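Local coordinates for E3 ubiquitin-protein ligase HERC2 (Homo sapiens, PDB 4L1M), which probably transfers ubiquitin to target proteins through its HECT domain, with RCC1-like beta-propeller domains such as this one likely to mediate protein-protein interactions, at residues 291-296 / 301-306; 343-346 / 350-353. One frame throughout, in Å; residues are numbered along the deposited sequence.

In the fold
Following the chain from the N terminus, the third strand of one propeller blade, 280-284, runs out into a long loop that holds 291-296. Contact 1 closes that loop on the fourth, edge strand, 302-304, of the same blade. The next blade follows a similar route: strand 332-335 leads into the loop with 343-346, but contact 2 joins this to strand 350-352, just before the corner that leads into the blade's last strand, 354-356. The two closures are in series, neither nested nor crossed, and their centres lie about 15 Å apart. They meet where Pro-352 and Glu-353 pack against Gly-294, so the loop of one blade touches the strand end and corner of the next.

Contact 1 (291-296 / 301-306); sequences LGHGTE and YPKLLE
The non-polar contacts centre on the ring of His-293, one face of which is covered by the side chain of Lys-303. Lys-303 CD stands 3.5 Å from the ring centroid and 3° off its normal, a CH-pi contact over the face. Because CG of Lys-303 is anti to its backbone N (chi1 178°), the methylenes run antiparallel to the histidine side chain and cover the ring before the chain bends further out. Leu-305 adds van der Waals packing: its CD1 comes obliquely to the ring, 3.5 Å from His-293 ND1, and rests against the carbonyls of Leu-291 and Gly-292.

Backbone atoms of 303-305 surround the ring by proximity alone, Lys-303 O near CE1 and Leu-305 N at the ring edge, in its plane. The ring's hydrogen bond runs from NE2 to Ser-282 O, and Leu-291 O bonds to Ser-282 OG, which fixes loop and ring against strand 280-284. Lys-303 pairs with Ser-282 through the backbone, so strand and loop share one neighbour. This is the outer edge of a four-stranded antiparallel blade in the RCC1-type beta-propeller, where a Leu-Gly-His-Gly loop folds back on the last strand.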
ATOM      1  N   LEU A 291      -1.344   3.852  15.454  1.00 40.14           N
ATOM      2  CA  LEU A 291      -1.424   5.251  14.982  1.00 41.88           C
ATOM      3  C   LEU A 291      -0.169   6.110  15.264  1.00 43.44           C
ATOM      4  O   LEU A 291       0.018   7.137  14.615  1.00 44.12           O
ATOM      5  CB  LEU A 291      -2.612   5.958  15.629  1.00 42.50           C
ATOM      6  CG  LEU A 291      -3.943   5.281  15.438  1.00 41.61           C
ATOM      7  CD1 LEU A 291      -4.990   6.034  16.215  1.00 41.96           C
ATOM      8  CD2 LEU A 291      -4.280   5.207  13.949  1.00 40.64           C
ATOM      9  N   GLY A 292       0.651   5.713  16.239  1.00 44.61           N
ATOM     10  CA  GLY A 292       1.902   6.420  16.553  1.00 46.76           C
ATOM     11  C   GLY A 292       1.815   7.671  17.417  1.00 48.21           C
ATOM     12  O   GLY A 292       2.794   8.361  17.582  1.00 51.80           O
ATOM     13  N   HIS A 293       0.658   7.962  17.981  1.00 48.85           N
ATOM     14  CA  HIS A 293       0.484   9.172  18.795  1.00 48.75           C
ATOM     15  C   HIS A 293       0.827   8.970  20.247  1.00 50.60           C
ATOM     16  O   HIS A 293       0.818   9.930  20.998  1.00 52.77           O
ATOM     17  CB  HIS A 293      -0.940   9.682  18.701  1.00 47.90           C
ATOM     18  CG  HIS A 293      -1.360  10.044  17.314  1.00 47.56           C
ATOM     19  ND1 HIS A 293      -0.716  11.004  16.571  1.00 48.86           N
ATOM     20  CD2 HIS A 293      -2.366   9.581  16.534  1.00 46.71           C
ATOM     21  CE1 HIS A 293      -1.310  11.126  15.400  1.00 47.62           C
ATOM     22  NE2 HIS A 293      -2.311  10.268  15.348  1.00 45.86           N
ATOM     23  N   GLY A 294       1.108   7.733  20.659  1.00 51.02           N
ATOM     24  CA  GLY A 294       1.595   7.461  22.017  1.00 53.13           C
ATOM     25  C   GLY A 294       0.591   6.846  22.991  1.00 53.63           C
ATOM     26  O   GLY A 294       0.943   6.505  24.116  1.00 55.30           O
ATOM     27  N   THR A 295      -0.670   6.751  22.585  1.00 53.06           N
ATOM     28  CA  THR A 295      -1.697   6.000  23.348  1.00 54.61           C
ATOM     29  C   THR A 295      -2.490   5.154  22.378  1.00 52.43           C
ATOM     30  O   THR A 295      -2.270   5.245  21.188  1.00 51.18           O
ATOM     31  CB  THR A 295      -2.679   6.914  24.109  1.00 54.22           C
ATOM     32  OG1 THR A 295      -3.459   7.659  23.164  1.00 52.82           O
ATOM     33  CG2 THR A 295      -1.924   7.847  25.054  1.00 55.84           C
ATOM     34  N   GLU A 296      -3.399   4.328  22.897  1.00 54.24           N
ATOM     35  CA  GLU A 296      -4.175   3.378  22.075  1.00 52.08           C
ATOM     36  C   GLU A 296      -5.638   3.816  21.873  1.00 51.30           C
ATOM     37  O   GLU A 296      -6.456   3.041  21.386  1.00 52.78           O
ATOM     38  CB  GLU A 296      -4.103   1.984  22.701  1.00 53.29           C
ATOM     39  CG  GLU A 296      -2.689   1.437  22.719  1.00 55.68           C
ATOM     40  CD  GLU A 296      -2.555   0.115  23.458  1.00 59.85           C
ATOM     41  OE1 GLU A 296      -2.925   0.064  24.673  1.00 64.82           O
ATOM     42  OE2 GLU A 296      -2.055  -0.870  22.829  1.00 58.85           O
ATOM     43  N   TYR A 301     -10.710  11.786  13.906  1.00 44.20           N
ATOM     44  CA  TYR A 301     -10.360  12.774  12.898  1.00 43.71           C
ATOM     45  C   TYR A 301      -8.866  12.748  12.666  1.00 42.93           C
ATOM     46  O   TYR A 301      -8.115  12.491  13.584  1.00 45.44           O
ATOM     47  CB  TYR A 301     -10.736  14.141  13.376  1.00 45.40           C
ATOM     48  CG  TYR A 301     -12.203  14.315  13.667  1.00 47.36           C
ATOM     49  CD1 TYR A 301     -13.111  14.652  12.650  1.00 47.96           C
ATOM     50  CD2 TYR A 301     -12.684  14.215  14.961  1.00 47.47           C
ATOM     51  CE1 TYR A 301     -14.453  14.876  12.934  1.00 48.42           C
ATOM     52  CE2 TYR A 301     -14.020  14.429  15.237  1.00 48.61           C
ATOM     53  CZ  TYR A 301     -14.894  14.756  14.222  1.00 48.27           C
ATOM     54  OH  TYR A 301     -16.216  14.945  14.509  1.00 48.84           O
ATOM     55  N   PRO A 302      -8.419  13.052  11.447  1.00 42.03           N
ATOM     56  CA  PRO A 302      -6.985  13.087  11.156  1.00 42.17           C
ATOM     57  C   PRO A 302      -6.204  13.884  12.173  1.00 41.62           C
ATOM     58  O   PRO A 302      -6.594  14.979  12.496  1.00 41.78           O
ATOM     59  CB  PRO A 302      -6.928  13.794   9.800  1.00 44.29           C
ATOM     60  CG  PRO A 302      -8.215  13.408   9.157  1.00 42.75           C
ATOM     61  CD  PRO A 302      -9.199  13.523  10.299  1.00 43.38           C
ATOM     62  N   LYS A 303      -5.129  13.315  12.683  1.00 40.83           N
ATOM     63  CA  LYS A 303      -4.344  13.954  13.725  1.00 43.18           C
ATOM     64  C   LYS A 303      -2.874  13.962  13.309  1.00 44.88           C
ATOM     65  O   LYS A 303      -2.354  12.947  12.847  1.00 44.26           O
ATOM     66  CB  LYS A 303      -4.510  13.205  15.026  1.00 43.21           C
ATOM     67  CG  LYS A 303      -3.696  13.747  16.173  1.00 45.42           C
ATOM     68  CD  LYS A 303      -3.813  12.839  17.380  1.00 46.73           C
ATOM     69  CE  LYS A 303      -3.824  13.617  18.679  1.00 50.08           C
ATOM     70  NZ  LYS A 303      -2.491  14.191  18.982  1.00 51.64           N
ATOM     71  N   LEU A 304      -2.232  15.122  13.433  1.00 45.80           N
ATOM     72  CA  LEU A 304      -0.845  15.264  13.083  1.00 46.74           C
ATOM     73  C   LEU A 304       0.011  14.359  13.951  1.00 47.73           C
ATOM     74  O   LEU A 304      -0.113  14.355  15.175  1.00 48.86           O
ATOM     75  CB  LEU A 304      -0.391  16.741  13.247  1.00 48.44           C
ATOM     76  CG  LEU A 304       1.084  17.084  12.923  1.00 49.18           C
ATOM     77  CD1 LEU A 304       1.444  16.719  11.497  1.00 47.77           C
ATOM     78  CD2 LEU A 304       1.367  18.557  13.154  1.00 51.59           C
ATOM     79  N   LEU A 305       0.911  13.625  13.309  1.00 48.23           N
ATOM     80  CA  LEU A 305       1.823  12.711  14.005  1.00 49.30           C
ATOM     81  C   LEU A 305       3.051  13.481  14.517  1.00 52.19           C
ATOM     82  O   LEU A 305       4.017  13.695  13.789  1.00 52.82           O
ATOM     83  CB  LEU A 305       2.195  11.579  13.050  1.00 48.53           C
ATOM     84  CG  LEU A 305       2.855  10.336  13.615  1.00 49.68           C
ATOM     85  CD1 LEU A 305       2.039   9.739  14.736  1.00 50.99           C
ATOM     86  CD2 LEU A 305       3.022   9.304  12.522  1.00 49.19           C
ATOM     87  N   GLU A 306       2.980  13.926  15.772  1.00 55.89           N
ATOM     88  CA  GLU A 306       3.955  14.885  16.329  1.00 58.52           C
ATOM     89  C   GLU A 306       5.386  14.326  16.344  1.00 60.11           C
ATOM     90  O   GLU A 306       6.350  15.057  16.114  1.00 60.74           O
ATOM     91  CB  GLU A 306       3.551  15.375  17.742  1.00 60.01           C
ATOM     92  CG  GLU A 306       2.349  16.346  17.814  1.00 61.10           C
ATOM     93  CD  GLU A 306       2.106  16.953  19.211  1.00 61.96           C
TER

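Contact 2 (343-346 / 350-353); sequences HFDT and TKPE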
ATOM      1  N   HIS A 343       9.904  -4.379  14.718  1.00 55.86           N
ATOM      2  CA  HIS A 343      10.839  -3.324  15.080  1.00 56.75           C
ATOM      3  C   HIS A 343      12.025  -3.929  15.785  1.00 59.23           C
ATOM      4  O   HIS A 343      11.916  -4.343  16.934  1.00 63.79           O
ATOM      5  CB  HIS A 343      10.147  -2.327  15.999  1.00 55.16           C
ATOM      6  CG  HIS A 343       8.843  -1.861  15.465  1.00 51.49           C
ATOM      7  ND1 HIS A 343       8.735  -0.788  14.610  1.00 50.06           N
ATOM      8  CD2 HIS A 343       7.595  -2.346  15.624  1.00 50.33           C
ATOM      9  CE1 HIS A 343       7.468  -0.613  14.284  1.00 48.49           C
ATOM     10  NE2 HIS A 343       6.756  -1.548  14.887  1.00 49.72           N
ATOM     11  N   PHE A 344      13.171  -3.940  15.117  1.00 57.71           N
ATOM     12  CA  PHE A 344      14.351  -4.582  15.672  1.00 58.40           C
ATOM     13  C   PHE A 344      15.051  -3.731  16.718  1.00 60.52           C
ATOM     14  O   PHE A 344      16.025  -4.161  17.274  1.00 62.14           O
ATOM     15  CB  PHE A 344      15.328  -4.965  14.563  1.00 58.00           C
ATOM     16  CG  PHE A 344      15.872  -3.793  13.777  1.00 57.49           C
ATOM     17  CD1 PHE A 344      16.856  -2.976  14.298  1.00 60.06           C
ATOM     18  CD2 PHE A 344      15.420  -3.530  12.507  1.00 55.83           C
ATOM     19  CE1 PHE A 344      17.354  -1.912  13.569  1.00 60.11           C
ATOM     20  CE2 PHE A 344      15.914  -2.468  11.770  1.00 56.09           C
ATOM     21  CZ  PHE A 344      16.878  -1.658  12.301  1.00 57.50           C
ATOM     22  N   ASP A 345      14.558  -2.526  16.989  1.00 60.80           N
ATOM     23  CA  ASP A 345      15.209  -1.641  17.954  1.00 63.98           C
ATOM     24  C   ASP A 345      14.533  -1.626  19.317  1.00 65.26           C
ATOM     25  O   ASP A 345      14.947  -0.867  20.187  1.00 65.76           O
ATOM     26  CB  ASP A 345      15.270  -0.201  17.412  1.00 64.35           C
ATOM     27  CG  ASP A 345      13.894   0.436  17.263  1.00 61.98           C
ATOM     28  OD1 ASP A 345      12.903  -0.313  17.112  1.00 59.63           O
ATOM     29  OD2 ASP A 345      13.811   1.685  17.284  1.00 61.74           O
ATOM     30  N   THR A 346      13.474  -2.413  19.494  1.00 64.59           N
ATOM     31  CA  THR A 346      12.765  -2.439  20.776  1.00 65.84           C
ATOM     32  C   THR A 346      12.418  -3.860  21.203  1.00 64.77           C
ATOM     33  O   THR A 346      12.047  -4.685  20.388  1.00 63.07           O
ATOM     34  CB  THR A 346      11.506  -1.531  20.765  1.00 65.78           C
ATOM     35  OG1 THR A 346      10.710  -1.783  21.937  1.00 71.84           O
ATOM     36  CG2 THR A 346      10.650  -1.750  19.536  1.00 64.07           C
ATOM     37  N   THR A 350       5.116  -3.258  21.914  1.00 54.95           N
ATOM     38  CA  THR A 350       4.791  -2.136  21.014  1.00 52.61           C
ATOM     39  C   THR A 350       5.895  -1.081  20.999  1.00 52.70           C
ATOM     40  O   THR A 350       6.769  -1.060  21.871  1.00 55.33           O
ATOM     41  CB  THR A 350       3.442  -1.444  21.359  1.00 50.95           C
ATOM     42  OG1 THR A 350       3.562  -0.705  22.569  1.00 52.05           O
ATOM     43  CG2 THR A 350       2.324  -2.444  21.484  1.00 50.34           C
ATOM     44  N   LYS A 351       5.873  -0.258  19.956  1.00 50.82           N
ATOM     45  CA  LYS A 351       6.735   0.921  19.831  1.00 52.12           C
ATOM     46  C   LYS A 351       5.783   2.103  19.698  1.00 51.06           C
ATOM     47  O   LYS A 351       5.335   2.421  18.585  1.00 50.95           O
ATOM     48  CB  LYS A 351       7.646   0.809  18.589  1.00 52.09           C
ATOM     49  CG  LYS A 351       8.600   1.984  18.407  1.00 53.27           C
ATOM     50  CD  LYS A 351       9.495   1.793  17.185  1.00 52.87           C
ATOM     51  CE  LYS A 351      10.507   2.929  17.060  1.00 54.05           C
ATOM     52  NZ  LYS A 351      11.428   2.750  15.901  1.00 53.10           N
ATOM     53  N   PRO A 352       5.419   2.724  20.831  1.00 52.33           N
ATOM     54  CA  PRO A 352       4.350   3.729  20.874  1.00 51.70           C
ATOM     55  C   PRO A 352       4.526   4.912  19.939  1.00 51.74           C
ATOM     56  O   PRO A 352       3.570   5.317  19.278  1.00 50.63           O
ATOM     57  CB  PRO A 352       4.381   4.206  22.335  1.00 53.51           C
ATOM     58  CG  PRO A 352       4.886   3.042  23.094  1.00 54.49           C
ATOM     59  CD  PRO A 352       5.894   2.386  22.190  1.00 54.66           C
ATOM     60  N   GLU A 353       5.725   5.472  19.905  1.00 55.22           N
ATOM     61  CA  GLU A 353       5.970   6.658  19.116  1.00 57.81           C
ATOM     62  C   GLU A 353       7.030   6.411  18.055  1.00 56.77           C
ATOM     63  O   GLU A 353       7.884   5.552  18.232  1.00 59.70           O
ATOM     64  CB  GLU A 353       6.398   7.800  20.013  1.00 61.70           C
ATOM     65  CG  GLU A 353       5.419   8.056  21.133  1.00 64.43           C
ATOM     66  CD  GLU A 353       5.203   9.536  21.339  1.00 67.85           C
ATOM     67  OE1 GLU A 353       5.274   9.975  22.482  1.00 67.51           O
ATOM     68  OE2 GLU A 353       4.974  10.262  20.334  1.00 70.99           O
TER
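The backbones come closest at Thr-346 and Lys-351, whose CA atoms are 7.0 Å apart, with His-343 to Thr-346 forming a type I beta turn that faces strand 350-352. Lys-351 carries the contact. Every torsion of its side chain from chi1 (-179°) outward is trans, which carries the amine the full length of the chain across to the turn. There Lys-351 NZ donates to Asp-345 OD2 at 3.0 Å in a salt bridge; it arrives on the syn side of the carboxylate, 22° out of its plane. The two side chains meet at about a right angle, and Asp-345 OD1 is farther from Lys-351 NZ, at 3.6 Å.

The amine has further partners in Ser-334 OG and Ala-355 O, so three acceptors hold it. In the RCC1-type propeller this places the lysine between the third strand of a blade, 332-335, the loop that follows, and the fourth, edge strand, 354-356.

The aliphatic part of Lys-351 packs on His-343. Lys-351 CB lies over the face of the His-343 ring, 4.3 Å from its centroid and 7° off the normal, while Lys-351 CD is 3.7 Å from His-343 ND1. That ND1 is hydrogen-bonded to Ser-334 OG, which also meets the lysine amine, so one serine hydroxyl fixes both the ring and the charge. Alongside, the methyl of Thr-346, CG2, touches Lys-351 CB at 4.1 Å.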